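PDB 6JIG: GMP reductase from Trypanosoma brucei brucei, which probably catalyses the irreversible NADPH-dependent deamination of GMP to IMP, helping to balance adenine and guanine nucleotides, and carries guanine-nucleotide-binding CBS domains. Local coordinates for residues C58-A63 / C85-E90; A65-G70 / G227-G232. The protein carries 1 engineered substitution. One frame throughout, in Å; residues are numbered along the deposited sequence.

Contact 1 (C58-A63 / C85-E90); sequences CEQRMA and CAMLRE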
loop_
_atom_site.group_PDB
_atom_site.type_symbol
_atom_site.label_atom_id
_atom_site.label_comp_id
_atom_site.label_asym_id
_atom_site.label_seq_id
_atom_site.Cartn_x
_atom_site.Cartn_y
_atom_site.Cartn_z
ATOM N N CYS A 58 32.053 0.361 14.651
ATOM C CA CYS A 58 33.517 0.428 14.718
ATOM C C CYS A 58 34.120 -0.649 15.622
ATOM O O CYS A 58 34.178 -0.489 16.846
ATOM C CB CYS A 58 33.974 1.812 15.172
ATOM S SG CYS A 58 35.808 2.008 15.014
ATOM N N GLU A 59 34.620 -1.723 15.010
ATOM C CA GLU A 59 35.609 -2.556 15.691
ATOM C C GLU A 59 36.894 -2.499 14.867
ATOM O O GLU A 59 37.122 -1.503 14.171
ATOM C CB GLU A 59 35.061 -3.970 15.921
ATOM C CG GLU A 59 33.891 -3.909 16.946
ATOM C CD GLU A 59 33.346 -5.256 17.406
ATOM O OE1 GLU A 59 32.635 -5.265 18.433
ATOM O OE2 GLU A 59 33.596 -6.288 16.752
ATOM N N GLN A 60 37.748 -3.527 14.931
ATOM C CA GLN A 60 39.100 -3.360 14.398
ATOM C C GLN A 60 39.102 -3.150 12.882
ATOM O O GLN A 60 39.914 -2.374 12.362
ATOM C CB GLN A 60 39.986 -4.551 14.798
ATOM C CG GLN A 60 39.559 -5.891 14.232
ATOM C CD GLN A 60 38.718 -6.691 15.213
ATOM O OE1 GLN A 60 37.843 -6.148 15.896
ATOM N NE2 GLN A 60 38.980 -7.989 15.286
ATOM N N ARG A 61 38.211 -3.819 12.144
ATOM C CA ARG A 61 38.260 -3.676 10.691
ATOM C C ARG A 61 37.845 -2.274 10.250
ATOM O O ARG A 61 38.433 -1.716 9.313
ATOM C CB ARG A 61 37.391 -4.739 10.017
ATOM C CG ARG A 61 38.127 -6.069 9.788
ATOM C CD ARG A 61 37.216 -7.149 9.205
ATOM N N MET A 62 36.854 -1.682 10.922
ATOM C CA MET A 62 36.441 -0.315 10.598
ATOM C C MET A 62 37.516 0.692 10.992
ATOM O O MET A 62 37.810 1.623 10.234
ATOM C CB MET A 62 35.118 0.017 11.303
ATOM C CG MET A 62 34.690 1.484 11.164
ATOM S SD MET A 62 34.287 1.872 9.425
ATOM C CE MET A 62 32.798 0.889 9.196
ATOM N N ALA A 63 38.103 0.529 12.184
ATOM C CA ALA A 63 39.155 1.438 12.631
ATOM C C ALA A 63 40.334 1.434 11.665
ATOM O O ALA A 63 40.909 2.486 11.367
ATOM C CB ALA A 63 39.616 1.061 14.046
ATOM N N CYS A 85 41.048 -4.019 24.326
ATOM C CA CYS A 85 42.490 -3.921 24.105
ATOM C C CYS A 85 42.950 -4.803 22.962
ATOM O O CYS A 85 43.850 -4.425 22.202
ATOM C CB CYS A 85 43.225 -4.302 25.381
ATOM S SG CYS A 85 43.000 -3.031 26.600
ATOM N N ALA A 86 42.345 -5.983 22.827
ATOM C CA ALA A 86 42.700 -6.888 21.740
ATOM C C ALA A 86 42.364 -6.285 20.377
ATOM O O ALA A 86 43.139 -6.402 19.416
ATOM C CB ALA A 86 41.980 -8.223 21.930
ATOM N N MET A 87 41.192 -5.651 20.260
ATOM C CA MET A 87 40.877 -4.969 19.008
ATOM C C MET A 87 41.906 -3.892 18.712
ATOM O O MET A 87 42.342 -3.732 17.567
ATOM C CB MET A 87 39.481 -4.347 19.074
ATOM C CG MET A 87 38.370 -5.345 19.174
ATOM S SD MET A 87 36.806 -4.491 18.900
ATOM C CE MET A 87 36.850 -3.312 20.228
ATOM N N LEU A 88 42.298 -3.144 19.741
ATOM C CA LEU A 88 43.268 -2.072 19.565
ATOM C C LEU A 88 44.604 -2.616 19.073
ATOM O O LEU A 88 45.188 -2.093 18.115
ATOM C CB LEU A 88 43.428 -1.312 20.883
ATOM C CG LEU A 88 43.854 0.143 20.693
ATOM C CD1 LEU A 88 43.254 0.996 21.771
ATOM C CD2 LEU A 88 45.383 0.251 20.706
ATOM N N ARG A 89 45.096 -3.687 19.702
ATOM C CA ARG A 89 46.361 -4.276 19.271
ATOM C C ARG A 89 46.280 -4.800 17.848
ATOM O O ARG A 89 47.275 -4.761 17.116
ATOM C CB ARG A 89 46.764 -5.401 20.221
ATOM C CG ARG A 89 47.308 -4.917 21.551
ATOM C CD ARG A 89 47.842 -6.100 22.364
ATOM N NE ARG A 89 46.742 -6.905 22.883
ATOM C CZ ARG A 89 46.256 -6.773 24.111
ATOM N NH1 ARG A 89 46.792 -5.881 24.941
ATOM N NH2 ARG A 89 45.247 -7.536 24.508
ATOM N N GLU A 90 45.118 -5.305 17.431
ATOM C CA GLU A 90 44.992 -5.738 16.040
ATOM C C GLU A 90 45.073 -4.558 15.088
ATOM O O GLU A 90 45.675 -4.665 14.009
ATOM C CB GLU A 90 43.688 -6.504 15.825
ATOM C CG GLU A 90 43.696 -7.878 16.491
ATOM C CD GLU A 90 42.492 -8.720 16.108
ATOM O OE1 GLU A 90 42.083 -8.671 14.927
ATOM O OE2 GLU A 90 41.957 -9.424 16.994
#
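Met87 and Glu59 supply the apolar part of a contact between helix 60-68 and helix 81-93, the first two helices around the (beta/alpha)8 barrel. The thioether sulfur lies against the aliphatic shaft of the glutamate, with Met87 SD 3.5 Å from Glu59 CB and almost as near to CG. An unbranched, polarisable side chain suits this place, where the sulfur meets the methylenes of Glu59 and, beside them, the amide oxygen of Gln60 (Met87 SD to Gln60 OE1 3.6 Å).

Gln60 runs at roughly a right angle to the methionine. Its CG lies between the backbone N and the carbonyl carbon (chi1 64°) and the chain bends at chi2, which carries the amide across Met87. Gln60 OE1 sits 3.4 Å from Met87 CG, and the backbones come closest at the same pair, 5.2 Å from Gln60 CA to Met87 CA. Glutamine suits because one end of its amide can meet the thioether while the other gives an N-H to a carboxylate.

That carboxylate is one turn further along helix 81-93. Gln60 NE2 gives Glu90 OE1 a weak hydrogen bond of 3.2 Å, bent to 135° at the hydrogen, with the amide and carboxylate planes 84° apart. Glu59, at the N-cap position, accepts the Ala63 amide through its backbone O, while its OE1 bonds to His76 NE2.

Gln60 N is buried without a partner in the model. The side chain of Arg93, a nucleotide-binding residue, lies about 5 Å from that of Glu90 and would probably favour its ionised form. The chemistry implies a contact that is chiefly Gln60 against Met87, with the Glu59 methylenes at the sulfur and one weak, bent bond to Glu90; no ion pair joins the segments.

Contact 2 (A65-G70 / G227-G232); sequences AMAREG and GRLLVG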
loop_
_atom_site.group_PDB
_atom_site.type_symbol
_atom_site.label_atom_id
_atom_site.label_comp_id
_atom_site.label_asym_id
_atom_site.label_seq_id
_atom_site.Cartn_x
_atom_site.Cartn_y
_atom_site.Cartn_z
ATOM N N ALA A 65 40.214 0.690 8.416
ATOM C CA ALA A 65 39.803 1.307 7.163
ATOM C C ALA A 65 39.752 2.824 7.291
ATOM O O ALA A 65 40.188 3.545 6.388
ATOM C CB ALA A 65 38.452 0.741 6.728
ATOM N N MET A 66 39.227 3.326 8.408
ATOM C CA MET A 66 39.089 4.773 8.571
ATOM C C MET A 66 40.455 5.452 8.629
ATOM O O MET A 66 40.663 6.502 8.013
ATOM C CB MET A 66 38.293 5.090 9.837
ATOM C CG MET A 66 36.819 4.708 9.776
ATOM S SD MET A 66 35.972 5.557 8.407
ATOM C CE MET A 66 36.558 7.246 8.591
ATOM N N ALA A 67 41.381 4.889 9.402
ATOM C CA ALA A 67 42.728 5.453 9.456
ATOM C C ALA A 67 43.398 5.421 8.087
ATOM O O ALA A 67 44.122 6.358 7.715
ATOM C CB ALA A 67 43.562 4.694 10.493
ATOM N N ARG A 68 43.180 4.349 7.319
ATOM C CA ARG A 68 43.780 4.271 5.991
ATOM C C ARG A 68 43.246 5.351 5.065
ATOM O O ARG A 68 43.974 5.819 4.187
ATOM C CB ARG A 68 43.554 2.889 5.376
ATOM C CG ARG A 68 44.437 1.840 6.015
ATOM C CD ARG A 68 44.378 0.495 5.316
ATOM N NE ARG A 68 45.356 -0.402 5.927
ATOM C CZ ARG A 68 45.274 -1.731 5.945
ATOM N NH1 ARG A 68 44.248 -2.352 5.379
ATOM N NH2 ARG A 68 46.232 -2.438 6.530
ATOM N N GLU A 69 41.985 5.757 5.239
ATOM C CA GLU A 69 41.441 6.858 4.461
ATOM C C GLU A 69 41.836 8.227 5.000
ATOM O O GLU A 69 41.490 9.237 4.384
ATOM C CB GLU A 69 39.905 6.770 4.395
ATOM C CG GLU A 69 39.373 5.460 3.816
ATOM C CD GLU A 69 39.724 5.280 2.350
ATOM O OE1 GLU A 69 39.897 6.297 1.638
ATOM O OE2 GLU A 69 39.826 4.120 1.905
ATOM N N GLY A 70 42.534 8.304 6.123
ATOM C CA GLY A 70 42.938 9.590 6.645
ATOM C C GLY A 70 42.065 10.126 7.755
ATOM O O GLY A 70 42.321 11.241 8.233
ATOM N N GLY A 227 54.523 4.747 12.597
ATOM C CA GLY A 227 53.979 4.376 11.308
ATOM C C GLY A 227 52.823 3.404 11.375
ATOM O O GLY A 227 52.463 2.828 10.346
ATOM N N ARG A 228 52.236 3.197 12.553
ATOM C CA ARG A 228 51.044 2.371 12.681
ATOM C C ARG A 228 49.790 3.246 12.594
ATOM O O ARG A 228 49.833 4.452 12.830
ATOM C CB ARG A 228 51.048 1.605 13.999
ATOM C CG ARG A 228 52.421 1.004 14.388
ATOM C CD ARG A 228 52.368 0.437 15.783
ATOM N NE ARG A 228 52.103 1.454 16.803
ATOM C CZ ARG A 228 51.956 1.190 18.100
ATOM N NH1 ARG A 228 52.058 -0.060 18.547
ATOM N NH2 ARG A 228 51.718 2.169 18.961
ATOM N N LEU A 229 48.660 2.608 12.297
ATOM C CA LEU A 229 47.409 3.351 12.132
ATOM C C LEU A 229 46.936 3.965 13.449
ATOM O O LEU A 229 46.987 3.330 14.505
ATOM C CB LEU A 229 46.326 2.430 11.567
ATOM C CG LEU A 229 46.638 1.928 10.146
ATOM C CD1 LEU A 229 45.661 0.824 9.730
ATOM C CD2 LEU A 229 46.592 3.081 9.161
ATOM N N LEU A 230 46.469 5.214 13.374
ATOM C CA LEU A 230 45.871 5.888 14.520
ATOM C C LEU A 230 44.530 5.257 14.875
ATOM O O LEU A 230 43.784 4.815 13.999
ATOM C CB LEU A 230 45.632 7.368 14.218
ATOM C CG LEU A 230 46.696 8.458 14.269
ATOM C CD1 LEU A 230 45.958 9.811 14.173
ATOM C CD2 LEU A 230 47.524 8.386 15.524
ATOM N N VAL A 231 44.218 5.237 16.166
ATOM C CA VAL A 231 42.936 4.694 16.624
ATOM C C VAL A 231 42.649 5.206 18.032
ATOM O O VAL A 231 43.551 5.317 18.871
ATOM C CB VAL A 231 42.933 3.147 16.546
ATOM C CG1 VAL A 231 44.038 2.533 17.446
ATOM C CG2 VAL A 231 41.559 2.592 16.904
ATOM N N GLY A 232 41.376 5.524 18.290
ATOM C CA GLY A 232 40.923 5.914 19.605
ATOM C C GLY A 232 40.059 4.834 20.241
ATOM O O GLY A 232 39.702 3.833 19.620
#
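Leu229 turns CG beside its own backbone N (chi1 -65°) and Arg68 does likewise (chi1 -74°), a pair of choices that sets the leucine methyls against the arginine shaft and the neighbouring Ala67. The contact belongs to the (beta/alpha)8 barrel: the last turn of helix 60-68 meets the loop through which the chain, returning from the CBS region, enters barrel strand 232-235.

Ala67 faces the loop directly. Its methyl packs on the leucine branch, with Ala67 CB 3.7 Å from Leu229 CD2 and just as near to Leu229 CB. A small residue suits this position, because the two backbones come within 5.8 Å at Ala67 CA and Leu229 CA. Leu229 answers with a forked end that spreads over both partners: CD2 touches Ala67 and Arg68 CG, while CD1 touches Arg68 at CG and at NE, 4.0 Å from NE.

Arg68 is amphipathic in use. Arg68 CG, 4.0 Å from Leu229 CD2, lies against the leucine methyls, and the extended chain carries the guanidinium outward, where NE is hydrogen-bonded to Gln95 OE1. The side chain ends close to those of Lys214 and Arg123, GTP-binding residues, and lies about 6 Å from a bound GMP, consistent with a positively charged surround for the nucleotide.

No hydrogen bond joins the two segments to each other, but Ser222 makes backbone bonds with both Ala67 and Leu230, and Leu229 O receives Lys92 NZ. The helix ends in a Schellman motif at Gly70, whose positive phi suits a residue without CB; Gly70 N bonds back to Ala67 O at 3.0 Å. Across the contact, Leu230 directs its carbonyl to Ala67, with Leu230 O 3.5 Å from Ala67 CB.

Overall arrangement
Both contacts use helix 60-68, contact 1 its beginning and contact 2 its end, and their centres lie 11 Å apart. Along the chain the segments alternate: 58-63, 65-70, 85-90, then 227-232. Between the last two comes the CBS region, inserted after helix 81-93 and before barrel strand 232-235. Val231 joins the contacts, since Val231 CG2 lies 3.8 Å from Ala63 CB, and its other methyl packs on Leu88. The loop leading into strand 232-235 is therefore packed against both helices, so the chain re-enters the barrel next to the helix from which it left for the CBS region, a plausible physical connection between the two.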